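Local coordinates for protein aminoglycoside phosphotransferase (Alicyclobacillus acidocaldarius subsp. acidocaldarius, PDB 4PDY) that probably acts as a transferase, consistent with its aminoglycoside phosphotransferase family, and binds a histidine in the crystal, at residues F158-A172 with F301-H314. Residues are numbered along the deposited sequence; the frame is centred on the assembly and turned at random.
Sequences FQARWRDLRQMWLGA and FPYLPWRIAHARYH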
loop_
_atom_site.group_PDB
_atom_site.type_symbol
_atom_site.label_atom_id
_atom_site.label_comp_id
_atom_site.label_asym_id
_atom_site.label_seq_id
_atom_site.Cartn_x
_atom_site.Cartn_y
_atom_site.Cartn_z
ATOM N N PHE A 158 9.901 11.728 5.699
ATOM C CA PHE A 158 9.696 11.587 7.123
ATOM C C PHE A 158 10.217 12.790 7.920
ATOM O O PHE A 158 9.610 13.167 8.931
ATOM C CB PHE A 158 10.236 10.248 7.619
ATOM C CG PHE A 158 9.313 9.081 7.298
ATOM C CD1 PHE A 158 8.107 8.927 7.966
ATOM C CD2 PHE A 158 9.619 8.179 6.301
ATOM C CE1 PHE A 158 7.244 7.880 7.672
ATOM C CE2 PHE A 158 8.766 7.128 5.997
ATOM C CZ PHE A 158 7.587 6.976 6.689
ATOM N N GLN A 159 11.324 13.404 7.468
ATOM C CA GLN A 159 11.798 14.620 8.116
ATOM C C GLN A 159 10.733 15.721 8.067
ATOM O O GLN A 159 10.489 16.413 9.051
ATOM C CB GLN A 159 13.086 15.103 7.475
ATOM C CG GLN A 159 13.615 16.364 8.109
ATOM C CD GLN A 159 14.971 16.701 7.572
ATOM O OE1 GLN A 159 15.134 16.965 6.380
ATOM N NE2 GLN A 159 15.957 16.645 8.439
ATOM N N ALA A 160 10.090 15.864 6.911
ATOM C CA ALA A 160 9.054 16.867 6.745
ATOM C C ALA A 160 7.851 16.571 7.642
ATOM O O ALA A 160 7.290 17.471 8.270
ATOM C CB ALA A 160 8.626 16.935 5.283
ATOM N N ARG A 161 7.497 15.293 7.729
ATOM C CA ARG A 161 6.381 14.871 8.595
ATOM C C ARG A 161 6.674 15.146 10.071
ATOM O O ARG A 161 5.806 15.594 10.817
ATOM C CB ARG A 161 6.031 13.395 8.378
ATOM C CG ARG A 161 5.453 13.156 6.993
ATOM C CD ARG A 161 5.348 11.680 6.682
ATOM N NE ARG A 161 4.598 11.469 5.441
ATOM C CZ ARG A 161 4.472 10.288 4.852
ATOM N NH1 ARG A 161 5.056 9.214 5.374
ATOM N NH2 ARG A 161 3.755 10.174 3.739
ATOM N N TRP A 162 7.931 14.926 10.476
ATOM C CA TRP A 162 8.306 15.210 11.851
ATOM C C TRP A 162 8.182 16.725 12.140
ATOM O O TRP A 162 7.635 17.146 13.160
ATOM C CB TRP A 162 9.743 14.733 12.143
ATOM C CG TRP A 162 10.333 15.369 13.385
ATOM C CD1 TRP A 162 11.492 16.091 13.465
ATOM C CD2 TRP A 162 9.746 15.404 14.685
ATOM N NE1 TRP A 162 11.670 16.558 14.748
ATOM C CE2 TRP A 162 10.604 16.158 15.514
ATOM C CE3 TRP A 162 8.560 14.884 15.227
ATOM C CZ2 TRP A 162 10.334 16.378 16.868
ATOM C CZ3 TRP A 162 8.283 15.111 16.570
ATOM C CH2 TRP A 162 9.170 15.857 17.377
ATOM N N ARG A 163 8.715 17.538 11.237
ATOM C CA ARG A 163 8.642 18.981 11.400
ATOM C C ARG A 163 7.194 19.456 11.496
ATOM O O ARG A 163 6.853 20.285 12.324
ATOM C CB ARG A 163 9.374 19.682 10.257
ATOM C CG ARG A 163 10.881 19.508 10.361
ATOM C CD ARG A 163 11.610 19.975 9.125
ATOM N NE ARG A 163 13.056 19.979 9.366
ATOM C CZ ARG A 163 13.986 20.076 8.424
ATOM N NH1 ARG A 163 13.649 20.164 7.140
ATOM N NH2 ARG A 163 15.264 20.069 8.772
ATOM N N ASP A 164 6.330 18.849 10.687
ATOM C CA ASP A 164 4.893 19.152 10.713
ATOM C C ASP A 164 4.260 18.760 12.053
ATOM O O ASP A 164 3.557 19.546 12.691
ATOM C CB ASP A 164 4.249 18.391 9.560
ATOM C CG ASP A 164 2.783 18.748 9.333
ATOM O OD1 ASP A 164 2.349 19.874 9.613
ATOM O OD2 ASP A 164 2.049 17.854 8.860
ATOM N N LEU A 165 4.544 17.532 12.487
ATOM C CA LEU A 165 4.000 17.023 13.734
ATOM C C LEU A 165 4.367 17.927 14.922
ATOM O O LEU A 165 3.513 18.255 15.736
ATOM C CB LEU A 165 4.448 15.583 13.974
ATOM C CG LEU A 165 3.880 14.859 15.203
ATOM C CD1 LEU A 165 2.349 14.881 15.225
ATOM C CD2 LEU A 165 4.400 13.431 15.220
ATOM N N ARG A 166 5.638 18.326 15.011
ATOM C CA ARG A 166 6.090 19.212 16.076
ATOM C C ARG A 166 5.370 20.565 16.040
ATOM O O ARG A 166 4.944 21.076 17.073
ATOM C CB ARG A 166 7.598 19.408 15.966
ATOM C CG ARG A 166 8.268 19.858 17.247
ATOM C CD ARG A 166 9.769 19.935 17.020
ATOM N NE ARG A 166 10.091 20.574 15.748
ATOM C CZ ARG A 166 11.328 20.729 15.284
ATOM N NH1 ARG A 166 12.348 20.270 15.987
ATOM N NH2 ARG A 166 11.545 21.320 14.118
ATOM N N GLN A 167 5.224 21.133 14.846
ATOM C CA GLN A 167 4.493 22.388 14.695
ATOM C C GLN A 167 3.040 22.255 15.107
ATOM O O GLN A 167 2.511 23.137 15.762
ATOM C CB GLN A 167 4.601 22.933 13.273
ATOM C CG GLN A 167 5.956 23.548 12.961
ATOM C CD GLN A 167 6.398 24.582 13.994
ATOM O OE1 GLN A 167 5.647 25.507 14.328
ATOM N NE2 GLN A 167 7.631 24.424 14.514
HETATM N N MSE A 168 2.412 21.137 14.750
HETATM C CA MSE A 168 1.003 20.904 15.080
HETATM C C MSE A 168 0.793 20.822 16.563
HETATM O O MSE A 168 -0.115 21.441 17.065
HETATM C CB MSE A 168 0.468 19.673 14.370
HETATM C CG MSE A 168 0.406 20.028 12.888
HETATM SE SE MSE A 168 -0.472 18.631 11.895
HETATM C CE MSE A 168 0.853 17.203 11.990
ATOM N N TRP A 169 1.646 20.127 17.321
ATOM C CA TRP A 169 1.371 20.105 18.758
ATOM C C TRP A 169 1.755 21.418 19.454
ATOM O O TRP A 169 1.147 21.776 20.454
ATOM C CB TRP A 169 1.879 18.863 19.477
ATOM C CG TRP A 169 3.319 18.754 19.681
ATOM C CD1 TRP A 169 4.164 19.676 20.254
ATOM C CD2 TRP A 169 4.116 17.620 19.376
ATOM N NE1 TRP A 169 5.440 19.180 20.304
ATOM C CE2 TRP A 169 5.447 17.921 19.769
ATOM C CE3 TRP A 169 3.843 16.373 18.819
ATOM C CZ2 TRP A 169 6.490 17.016 19.617
ATOM C CZ3 TRP A 169 4.889 15.470 18.676
ATOM C CH2 TRP A 169 6.193 15.803 19.060
ATOM N N LEU A 170 2.713 22.159 18.905
ATOM C CA LEU A 170 2.954 23.519 19.382
ATOM C C LEU A 170 1.718 24.392 19.172
ATOM O O LEU A 170 1.326 25.168 20.052
ATOM C CB LEU A 170 4.163 24.142 18.687
ATOM C CG LEU A 170 5.520 23.502 19.007
ATOM C CD1 LEU A 170 6.594 24.106 18.110
ATOM C CD2 LEU A 170 5.895 23.653 20.481
ATOM N N GLY A 171 1.081 24.233 18.019
ATOM C CA GLY A 171 -0.149 24.966 17.745
ATOM C C GLY A 171 -1.235 24.595 18.741
ATOM O O GLY A 171 -1.969 25.460 19.227
ATOM N N ALA A 172 -1.357 23.305 19.041
ATOM C CA ALA A 172 -2.410 22.844 19.940
ATOM C C ALA A 172 -2.155 23.358 21.357
ATOM O O ALA A 172 -3.079 23.695 22.089
ATOM C CB ALA A 172 -2.516 21.325 19.932
ATOM N N PHE A 301 8.517 5.318 12.931
ATOM C CA PHE A 301 7.970 6.674 12.803
ATOM C C PHE A 301 6.487 6.670 13.197
ATOM O O PHE A 301 5.767 5.756 12.771
ATOM C CB PHE A 301 8.057 7.197 11.382
ATOM C CG PHE A 301 7.817 8.660 11.303
ATOM C CD1 PHE A 301 8.870 9.569 11.463
ATOM C CD2 PHE A 301 6.526 9.142 11.130
ATOM C CE1 PHE A 301 8.631 10.922 11.423
ATOM C CE2 PHE A 301 6.282 10.500 11.096
ATOM C CZ PHE A 301 7.333 11.395 11.241
ATOM N N PRO A 302 6.025 7.662 13.969
ATOM C CA PRO A 302 4.607 7.743 14.362
ATOM C C PRO A 302 3.718 8.289 13.227
ATOM O O PRO A 302 3.202 9.405 13.273
ATOM C CB PRO A 302 4.640 8.656 15.590
ATOM C CG PRO A 302 5.768 9.597 15.304
ATOM C CD PRO A 302 6.807 8.777 14.561
ATOM N N TYR A 303 3.598 7.473 12.199
ATOM C CA TYR A 303 2.914 7.844 10.980
ATOM C C TYR A 303 1.437 8.159 11.196
ATOM O O TYR A 303 0.933 9.133 10.678
ATOM C CB TYR A 303 3.021 6.685 9.978
ATOM C CG TYR A 303 2.210 6.875 8.730
ATOM C CD1 TYR A 303 2.626 7.728 7.708
ATOM C CD2 TYR A 303 1.009 6.191 8.575
ATOM C CE1 TYR A 303 1.859 7.897 6.566
ATOM C CE2 TYR A 303 0.248 6.343 7.434
ATOM C CZ TYR A 303 0.668 7.180 6.430
ATOM O OH TYR A 303 -0.155 7.300 5.329
ATOM N N LEU A 304 0.759 7.325 11.973
ATOM C CA LEU A 304 -0.678 7.538 12.126
ATOM C C LEU A 304 -0.991 8.844 12.874
ATOM O O LEU A 304 -1.816 9.635 12.419
ATOM C CB LEU A 304 -1.375 6.291 12.713
ATOM C CG LEU A 304 -2.863 6.259 13.038
ATOM C CD1 LEU A 304 -3.423 4.855 12.837
ATOM C CD2 LEU A 304 -3.043 6.673 14.487
ATOM N N PRO A 305 -0.348 9.081 14.032
ATOM C CA PRO A 305 -0.564 10.385 14.659
ATOM C C PRO A 305 -0.257 11.567 13.732
ATOM O O PRO A 305 -0.990 12.557 13.737
ATOM C CB PRO A 305 0.379 10.355 15.864
ATOM C CG PRO A 305 0.447 8.912 16.214
ATOM C CD PRO A 305 0.433 8.192 14.901
ATOM N N TRP A 306 0.833 11.474 12.957
ATOM C CA TRP A 306 1.150 12.521 11.998
ATOM C C TRP A 306 -0.015 12.701 11.027
ATOM O O TRP A 306 -0.481 13.795 10.801
ATOM C CB TRP A 306 2.481 12.258 11.237
ATOM C CG TRP A 306 2.517 13.158 10.090
ATOM C CD1 TRP A 306 2.724 14.521 10.108
ATOM C CD2 TRP A 306 2.106 12.837 8.760
ATOM N NE1 TRP A 306 2.516 15.038 8.861
ATOM C CE2 TRP A 306 2.103 14.034 8.022
ATOM C CE3 TRP A 306 1.729 11.649 8.127
ATOM C CZ2 TRP A 306 1.792 14.068 6.680
ATOM C CZ3 TRP A 306 1.409 11.696 6.800
ATOM C CH2 TRP A 306 1.448 12.891 6.092
ATOM N N ARG A 307 -0.443 11.594 10.443
ATOM C CA ARG A 307 -1.450 11.669 9.362
ATOM C C ARG A 307 -2.796 12.243 9.851
ATOM O O ARG A 307 -3.398 13.102 9.205
ATOM C CB ARG A 307 -1.638 10.299 8.710
ATOM C CG ARG A 307 -2.563 10.337 7.495
ATOM C CD ARG A 307 -2.942 8.974 6.912
ATOM N NE ARG A 307 -3.127 7.919 7.909
ATOM C CZ ARG A 307 -4.293 7.474 8.387
ATOM N NH1 ARG A 307 -5.452 7.989 7.990
ATOM N NH2 ARG A 307 -4.295 6.503 9.293
ATOM N N ILE A 308 -3.234 11.753 11.001
ATOM C CA ILE A 308 -4.485 12.174 11.606
ATOM C C ILE A 308 -4.413 13.652 12.036
ATOM O O ILE A 308 -5.302 14.449 11.756
ATOM C CB ILE A 308 -4.817 11.295 12.836
ATOM C CG1 ILE A 308 -4.929 9.823 12.452
ATOM C CG2 ILE A 308 -6.064 11.792 13.548
ATOM C CD1 ILE A 308 -4.688 8.952 13.654
ATOM N N ALA A 309 -3.313 14.034 12.709
ATOM C CA ALA A 309 -3.172 15.444 13.093
ATOM C C ALA A 309 -3.058 16.359 11.857
ATOM O O ALA A 309 -3.611 17.462 11.838
ATOM C CB ALA A 309 -1.971 15.629 14.011
ATOM N N HIS A 310 -2.343 15.902 10.839
ATOM C CA HIS A 310 -2.214 16.669 9.617
ATOM C C HIS A 310 -3.576 16.976 9.020
ATOM O O HIS A 310 -3.879 18.113 8.675
ATOM C CB HIS A 310 -1.319 15.975 8.598
ATOM C CG HIS A 310 -1.094 16.778 7.363
ATOM N ND1 HIS A 310 -0.012 17.609 7.198
ATOM C CD2 HIS A 310 -1.839 16.907 6.238
ATOM C CE1 HIS A 310 -0.097 18.206 6.025
ATOM N NE2 HIS A 310 -1.201 17.807 5.424
ATOM N N ALA A 311 -4.414 15.946 8.922
ATOM C CA ALA A 311 -5.783 16.135 8.423
ATOM C C ALA A 311 -6.540 17.136 9.288
ATOM O O ALA A 311 -7.183 18.062 8.784
ATOM C CB ALA A 311 -6.516 14.807 8.363
ATOM N N ARG A 312 -6.442 16.971 10.600
ATOM C CA ARG A 312 -7.202 17.818 11.515
ATOM C C ARG A 312 -6.864 19.296 11.388
ATOM O O ARG A 312 -7.749 20.141 11.308
ATOM C CB ARG A 312 -7.032 17.410 12.964
ATOM C CG ARG A 312 -7.968 18.133 13.916
ATOM C CD ARG A 312 -7.987 17.473 15.274
ATOM N NE ARG A 312 -9.059 17.920 16.148
ATOM C CZ ARG A 312 -10.262 17.332 16.240
ATOM N NH1 ARG A 312 -10.576 16.298 15.474
ATOM N NH2 ARG A 312 -11.125 17.822 17.108
ATOM N N TYR A 313 -5.565 19.595 11.403
ATOM C CA TYR A 313 -5.113 20.963 11.547
ATOM C C TYR A 313 -4.838 21.654 10.213
ATOM O O TYR A 313 -4.906 22.880 10.139
ATOM C CB TYR A 313 -3.877 20.985 12.427
ATOM C CG TYR A 313 -4.119 20.490 13.846
ATOM C CD1 TYR A 313 -5.023 21.119 14.690
ATOM C CD2 TYR A 313 -3.390 19.429 14.364
ATOM C CE1 TYR A 313 -5.220 20.673 15.997
ATOM C CE2 TYR A 313 -3.572 18.995 15.660
ATOM C CZ TYR A 313 -4.474 19.616 16.485
ATOM O OH TYR A 313 -4.652 19.183 17.767
ATOM N N HIS A 314 -4.504 20.893 9.171
ATOM C CA HIS A 314 -4.333 21.476 7.844
ATOM C C HIS A 314 -5.625 21.510 7.041
ATOM O O HIS A 314 -5.813 22.393 6.221
ATOM C CB HIS A 314 -3.279 20.744 7.026
ATOM C CG HIS A 314 -1.880 20.936 7.517
ATOM N ND1 HIS A 314 -0.994 21.807 6.917
ATOM C CD2 HIS A 314 -1.208 20.329 8.516
ATOM C CE1 HIS A 314 0.160 21.748 7.553
ATOM N NE2 HIS A 314 0.057 20.864 8.526
#
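Three ring N-H groups of helix 303-314 converge on the carboxylate of Asp164. OD2 accepts two of them: His310 ND1 gives a nearly straight bond on the syn side (2.7 Å), and Trp306 NE1 reaches the anti side at 2.9 Å, more bent. On the other oxygen, OD1, His314 NE2 donates from the syn side at 2.7 Å. The Asp164 side chain, turned so that CG lies opposite the backbone N (chi1 -172°), brings its carboxylate among these three rings, and the three bonds fix the group's rotation. Its negative charge would probably favour a positive charge on one or other of the two histidines, while the overlap of their rings, a single turn apart, would oppose having both charged. The opposite face of the Trp306 indole from His310 CB carries Arg161: CG makes a CH-pi contact 3.7 Å from the centroid of the six-membered ring, and the guanidinium stacks on the ring with planes at 28°. This join belongs to the helical lobe of a kinase-like phosphotransferase fold, far from the histidine pocket; segments 158-172 and 303-314 run at 58° to each other. A leucine in place of Trp306 would probably cost Asp164 OD2 its indole donor and the Arg161 guanidinium its flat support. Next along, selenomethionine Met168 fits as a knob among Ala309, His310, Tyr313 and His314, its SE at the edge of the Tyr313 ring. The Tyr313 hydroxyl touches Ala172 CB but is hydrogen-bonded to Asp182 OD1. At the other end, Phe158 CD1 lies 3.4 Å from Phe301 CG, over one face of the Phe301 ring.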